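Local atomic coordinates of plasmid Partition par B protein (Enterobacteria phage P1, PDB entry 1ZX4), a protein that controls partitioning of the P1 plasmid by binding DNA and recognising the cis-acting partition sites. Residues C[10-21]-C[40-50]. Numbering follows the deposited sequence.
Sequences IREIGLRLMRMK and KVTRALQAASA. With nucleotides of chain B; nucleotides of chain A.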
# COMPACT_ATOMS: atom_id res chain seq x y z
N ILE C 10 -12.20 -2.80 -38.13
CA ILE C 10 -13.65 -2.91 -38.21
C ILE C 10 -14.08 -1.73 -37.32
O ILE C 10 -14.97 -0.95 -37.67
CB ILE C 10 -14.13 -4.27 -37.60
CG1 ILE C 10 -15.61 -4.50 -37.90
CG2 ILE C 10 -13.91 -4.29 -36.10
CD1 ILE C 10 -15.91 -4.80 -39.35
N ARG C 11 -13.34 -1.59 -36.22
CA ARG C 11 -13.51 -0.56 -35.21
C ARG C 11 -13.69 0.86 -35.74
O ARG C 11 -14.59 1.57 -35.32
CB ARG C 11 -12.30 -0.58 -34.28
CG ARG C 11 -12.60 -0.26 -32.85
CD ARG C 11 -12.76 -1.54 -32.06
NE ARG C 11 -13.07 -1.30 -30.65
CZ ARG C 11 -12.39 -0.48 -29.85
NH1 ARG C 11 -11.34 0.19 -30.31
NH2 ARG C 11 -12.76 -0.35 -28.58
N GLU C 12 -12.83 1.29 -36.66
CA GLU C 12 -12.93 2.64 -37.22
C GLU C 12 -14.15 2.76 -38.11
O GLU C 12 -14.64 3.87 -38.36
CB GLU C 12 -11.68 2.99 -38.01
CG GLU C 12 -10.48 3.28 -37.14
CD GLU C 12 -10.53 4.67 -36.55
OE1 GLU C 12 -9.99 4.84 -35.43
OE2 GLU C 12 -11.09 5.58 -37.21
N ILE C 13 -14.64 1.63 -38.60
CA ILE C 13 -15.84 1.62 -39.42
C ILE C 13 -16.90 1.85 -38.38
O ILE C 13 -17.81 2.65 -38.57
CB ILE C 13 -16.09 0.26 -40.07
CG1 ILE C 13 -14.82 -0.27 -40.73
CG2 ILE C 13 -17.20 0.39 -41.10
CD1 ILE C 13 -14.92 -1.70 -41.25
N GLY C 14 -16.76 1.12 -37.27
CA GLY C 14 -17.68 1.26 -36.16
C GLY C 14 -17.75 2.72 -35.72
O GLY C 14 -18.83 3.26 -35.55
N LEU C 15 -16.59 3.36 -35.56
CA LEU C 15 -16.57 4.76 -35.14
C LEU C 15 -17.59 5.50 -35.97
O LEU C 15 -18.43 6.20 -35.44
CB LEU C 15 -15.19 5.39 -35.37
CG LEU C 15 -14.89 6.87 -35.06
CD1 LEU C 15 -15.68 7.83 -35.97
CD2 LEU C 15 -15.18 7.15 -33.60
N ARG C 16 -17.50 5.32 -37.28
CA ARG C 16 -18.41 5.98 -38.21
C ARG C 16 -19.84 5.52 -37.97
O ARG C 16 -20.73 6.32 -37.70
CB ARG C 16 -18.01 5.65 -39.65
CG ARG C 16 -18.70 6.47 -40.74
CD ARG C 16 -18.06 6.15 -42.08
NE ARG C 16 -18.56 6.96 -43.19
CZ ARG C 16 -18.02 6.96 -44.40
NH1 ARG C 16 -16.96 6.20 -44.65
NH2 ARG C 16 -18.53 7.71 -45.36
N LEU C 17 -20.05 4.21 -38.06
CA LEU C 17 -21.37 3.64 -37.85
C LEU C 17 -22.03 4.19 -36.60
O LEU C 17 -23.25 4.30 -36.54
CB LEU C 17 -21.30 2.11 -37.82
CG LEU C 17 -20.57 1.49 -39.03
CD1 LEU C 17 -20.88 0.01 -39.13
CD2 LEU C 17 -21.00 2.18 -40.30
N MSE C 18 -21.28 4.56 -35.58
CA MSE C 18 -21.94 5.11 -34.41
C MSE C 18 -22.26 6.57 -34.63
O MSE C 18 -23.33 7.04 -34.27
CB MSE C 18 -21.05 5.00 -33.20
CG MSE C 18 -20.97 3.61 -32.74
SE MSE C 18 -21.69 3.62 -31.02
CE MSE C 18 -23.51 3.22 -31.42
N ARG C 19 -21.33 7.28 -35.24
CA ARG C 19 -21.52 8.69 -35.50
C ARG C 19 -22.90 8.88 -36.14
O ARG C 19 -23.64 9.79 -35.79
CB ARG C 19 -20.41 9.19 -36.42
CG ARG C 19 -20.22 10.67 -36.40
CD ARG C 19 -19.44 11.04 -37.61
NE ARG C 19 -18.12 10.43 -37.58
CZ ARG C 19 -17.36 10.27 -38.65
NH1 ARG C 19 -17.79 10.64 -39.85
NH2 ARG C 19 -16.15 9.76 -38.52
N MSE C 20 -23.23 8.01 -37.08
CA MSE C 20 -24.52 8.07 -37.76
C MSE C 20 -25.56 7.54 -36.79
O MSE C 20 -26.57 8.20 -36.51
CB MSE C 20 -24.48 7.21 -39.01
CG MSE C 20 -23.30 7.55 -39.89
SE MSE C 20 -23.22 6.44 -41.43
CE MSE C 20 -23.28 7.81 -42.80
N LYS C 21 -25.29 6.35 -36.26
CA LYS C 21 -26.19 5.76 -35.29
C LYS C 21 -26.59 6.86 -34.31
O LYS C 21 -27.75 7.22 -34.24
CB LYS C 21 -25.52 4.59 -34.57
CG LYS C 21 -26.38 3.97 -33.49
CD LYS C 21 -26.16 2.47 -33.36
CE LYS C 21 -27.35 1.79 -32.67
NZ LYS C 21 -28.17 0.98 -33.64
N LYS C 40 -23.03 -6.76 -41.35
CA LYS C 40 -21.70 -6.28 -41.04
C LYS C 40 -21.87 -5.15 -40.05
O LYS C 40 -21.20 -5.12 -39.01
CB LYS C 40 -20.97 -5.77 -42.29
CG LYS C 40 -19.51 -5.44 -41.98
CD LYS C 40 -18.59 -5.35 -43.19
CE LYS C 40 -17.16 -5.07 -42.71
NZ LYS C 40 -16.12 -4.97 -43.78
N VAL C 41 -22.79 -4.24 -40.35
CA VAL C 41 -23.02 -3.10 -39.47
C VAL C 41 -23.26 -3.58 -38.06
O VAL C 41 -22.99 -2.86 -37.09
CB VAL C 41 -24.20 -2.24 -39.93
CG1 VAL C 41 -24.28 -1.01 -39.06
CG2 VAL C 41 -24.00 -1.80 -41.38
N THR C 42 -23.77 -4.79 -37.92
CA THR C 42 -23.95 -5.27 -36.56
C THR C 42 -22.54 -5.39 -36.02
O THR C 42 -22.15 -4.70 -35.08
CB THR C 42 -24.58 -6.64 -36.54
OG1 THR C 42 -25.94 -6.53 -36.99
CG2 THR C 42 -24.52 -7.21 -35.14
N ARG C 43 -21.79 -6.27 -36.69
CA ARG C 43 -20.41 -6.62 -36.39
C ARG C 43 -19.51 -5.39 -36.20
O ARG C 43 -18.83 -5.27 -35.18
CB ARG C 43 -19.89 -7.53 -37.52
CG ARG C 43 -20.58 -8.93 -37.62
CD ARG C 43 -20.28 -9.65 -38.99
NE ARG C 43 -20.96 -10.94 -39.17
CZ ARG C 43 -21.31 -11.47 -40.36
NH1 ARG C 43 -21.07 -10.84 -41.53
NH2 ARG C 43 -21.96 -12.62 -40.38
N ALA C 44 -19.51 -4.47 -37.16
CA ALA C 44 -18.68 -3.28 -37.03
C ALA C 44 -18.94 -2.48 -35.73
O ALA C 44 -17.99 -1.95 -35.13
CB ALA C 44 -18.87 -2.39 -38.23
N LEU C 45 -20.21 -2.38 -35.31
CA LEU C 45 -20.55 -1.67 -34.07
C LEU C 45 -20.25 -2.63 -32.92
O LEU C 45 -19.60 -2.26 -31.93
CB LEU C 45 -22.03 -1.27 -34.05
CG LEU C 45 -22.49 -0.30 -35.15
CD1 LEU C 45 -23.99 -0.41 -35.23
CD2 LEU C 45 -22.07 1.14 -34.90
N GLN C 46 -20.69 -3.88 -33.07
CA GLN C 46 -20.43 -4.87 -32.03
C GLN C 46 -18.97 -4.75 -31.61
O GLN C 46 -18.67 -4.78 -30.42
CB GLN C 46 -20.71 -6.27 -32.56
CG GLN C 46 -21.08 -7.23 -31.47
CD GLN C 46 -21.92 -8.39 -32.01
OE1 GLN C 46 -22.81 -8.17 -32.85
NE2 GLN C 46 -21.65 -9.61 -31.54
N ALA C 47 -18.07 -4.60 -32.58
CA ALA C 47 -16.65 -4.46 -32.32
C ALA C 47 -16.31 -3.09 -31.77
O ALA C 47 -15.56 -2.98 -30.81
CB ALA C 47 -15.85 -4.71 -33.58
N ALA C 48 -16.86 -2.05 -32.39
CA ALA C 48 -16.59 -0.67 -31.97
C ALA C 48 -17.08 -0.42 -30.55
O ALA C 48 -16.96 0.69 -30.04
CB ALA C 48 -17.25 0.31 -32.94
N SER C 49 -17.61 -1.47 -29.93
CA SER C 49 -18.11 -1.39 -28.56
C SER C 49 -17.14 -2.04 -27.58
O SER C 49 -17.25 -1.84 -26.39
CB SER C 49 -19.43 -2.13 -28.43
OG SER C 49 -19.20 -3.43 -27.91
N ALA C 50 -16.21 -2.84 -28.09
CA ALA C 50 -15.26 -3.53 -27.24
C ALA C 50 -14.58 -2.58 -26.27
O ALA C 50 -14.14 -1.50 -26.65
CB ALA C 50 -14.22 -4.23 -28.10
P DG B 18 -20.65 -8.39 -46.37
OP1 DG B 18 -20.27 -7.12 -47.03
OP2 DG B 18 -20.91 -8.42 -44.91
O5' DG B 18 -21.89 -8.97 -47.15
C5' DG B 18 -21.73 -9.33 -48.51
C4' DG B 18 -22.72 -10.41 -48.85
O4' DG B 18 -22.50 -11.53 -47.97
C3' DG B 18 -24.16 -9.97 -48.61
O3' DG B 18 -24.97 -10.44 -49.66
C2' DG B 18 -24.52 -10.58 -47.27
C1' DG B 18 -23.65 -11.82 -47.20
N9 DG B 18 -23.18 -12.14 -45.87
C8 DG B 18 -22.65 -11.27 -44.95
N7 DG B 18 -22.31 -11.86 -43.82
C5 DG B 18 -22.64 -13.19 -44.03
C6 DG B 18 -22.48 -14.32 -43.17
O6 DG B 18 -22.03 -14.34 -42.02
N1 DG B 18 -22.91 -15.51 -43.78
C2 DG B 18 -23.42 -15.59 -45.06
N2 DG B 18 -23.75 -16.81 -45.50
N3 DG B 18 -23.58 -14.53 -45.87
C4 DG B 18 -23.17 -13.38 -45.29
P DT B 17 -15.85 -8.82 -43.03
OP1 DT B 17 -15.25 -7.46 -43.05
OP2 DT B 17 -16.83 -9.20 -41.97
O5' DT B 17 -16.51 -9.12 -44.44
C5' DT B 17 -16.47 -10.45 -44.92
C4' DT B 17 -17.55 -10.67 -45.94
O4' DT B 17 -17.88 -12.08 -45.90
C3' DT B 17 -18.80 -9.94 -45.52
O3' DT B 17 -19.56 -9.50 -46.62
C2' DT B 17 -19.59 -10.96 -44.74
C1' DT B 17 -19.16 -12.29 -45.34
N1 DT B 17 -19.05 -13.34 -44.32
C2 DT B 17 -19.35 -14.61 -44.71
O2 DT B 17 -19.67 -14.89 -45.84
N3 DT B 17 -19.28 -15.56 -43.72
C4 DT B 17 -18.94 -15.35 -42.40
O4 DT B 17 -18.90 -16.31 -41.62
C5 DT B 17 -18.64 -13.97 -42.05
C7 DT B 17 -18.29 -13.64 -40.63
C6 DT B 17 -18.68 -13.05 -43.02
P DT A 5 -27.52 -5.60 -33.00
OP1 DT A 5 -26.93 -5.42 -31.64
OP2 DT A 5 -26.88 -4.94 -34.17
O5' DT A 5 -27.71 -7.16 -33.23
C5' DT A 5 -28.53 -7.89 -32.34
C4' DT A 5 -28.35 -9.38 -32.53
O4' DT A 5 -29.10 -9.86 -33.66
C3' DT A 5 -26.93 -9.90 -32.69
O3' DT A 5 -26.75 -11.02 -31.81
C2' DT A 5 -26.88 -10.33 -34.14
C1' DT A 5 -28.31 -10.74 -34.42
N1 DT A 5 -28.73 -10.57 -35.82
C2 DT A 5 -29.37 -11.63 -36.45
O2 DT A 5 -29.61 -12.70 -35.89
N3 DT A 5 -29.75 -11.38 -37.75
C4 DT A 5 -29.56 -10.20 -38.45
O4 DT A 5 -29.98 -10.09 -39.61
C5 DT A 5 -28.88 -9.15 -37.73
C7 DT A 5 -28.62 -7.85 -38.45
C6 DT A 5 -28.51 -9.38 -36.47
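Ala-44 drops its methyl group into a hole formed by Ile-10, Ile-13, Gly-14 and Leu-17; helices 10-21 and 40-48 cross at -100°, their axes 7.4 Å apart. Gly-14 makes that approach possible: its CA lies 3.4 Å from Ala-48 CB and makes a CH···O contact with Ala-44 O. Leu-45 is the next knob, set among Gly-14, Leu-17, Met-18 and Lys-21, while Leu-17 CD1 lies against both Ala-44 CB and Val-41 CG1, 3.6 Å from the latter. Ile-10 has CG1 anti to its backbone N (chi1 -170°), which lays that branch along Ala-44 and turns CG2 to the methyl of Ala-47.

Next to Ile-10, Arg-11 bends at chi2 (97°) and brings its guanidinium edge to two backbone carbonyls, NE giving a bond to Ala-47 O (3.0 Å) and NH2 one to Ala-50 O (2.6 Å). The backbone N of Ala-50 meets Ala-47 O from the opposite face, so two donors grip this oxygen.

Helix 38-48 is the recognition helix of the helix-turn-helix. Extended Lys-40 passes Ile-10 CD1 to reach a phosphate oxygen, NZ to OP1 of DT17 of chain B (2.7 Å). Arg-43 NH1 bonds N7 of the guanine DG18 of chain B (2.8 Å); its NH2 faces O6 at a distance too short to be trusted. Helix 27-35 packs against Val-41 and Met-20, and helix 66-78 brings Tyr-69 to Arg-11 and Ala-50.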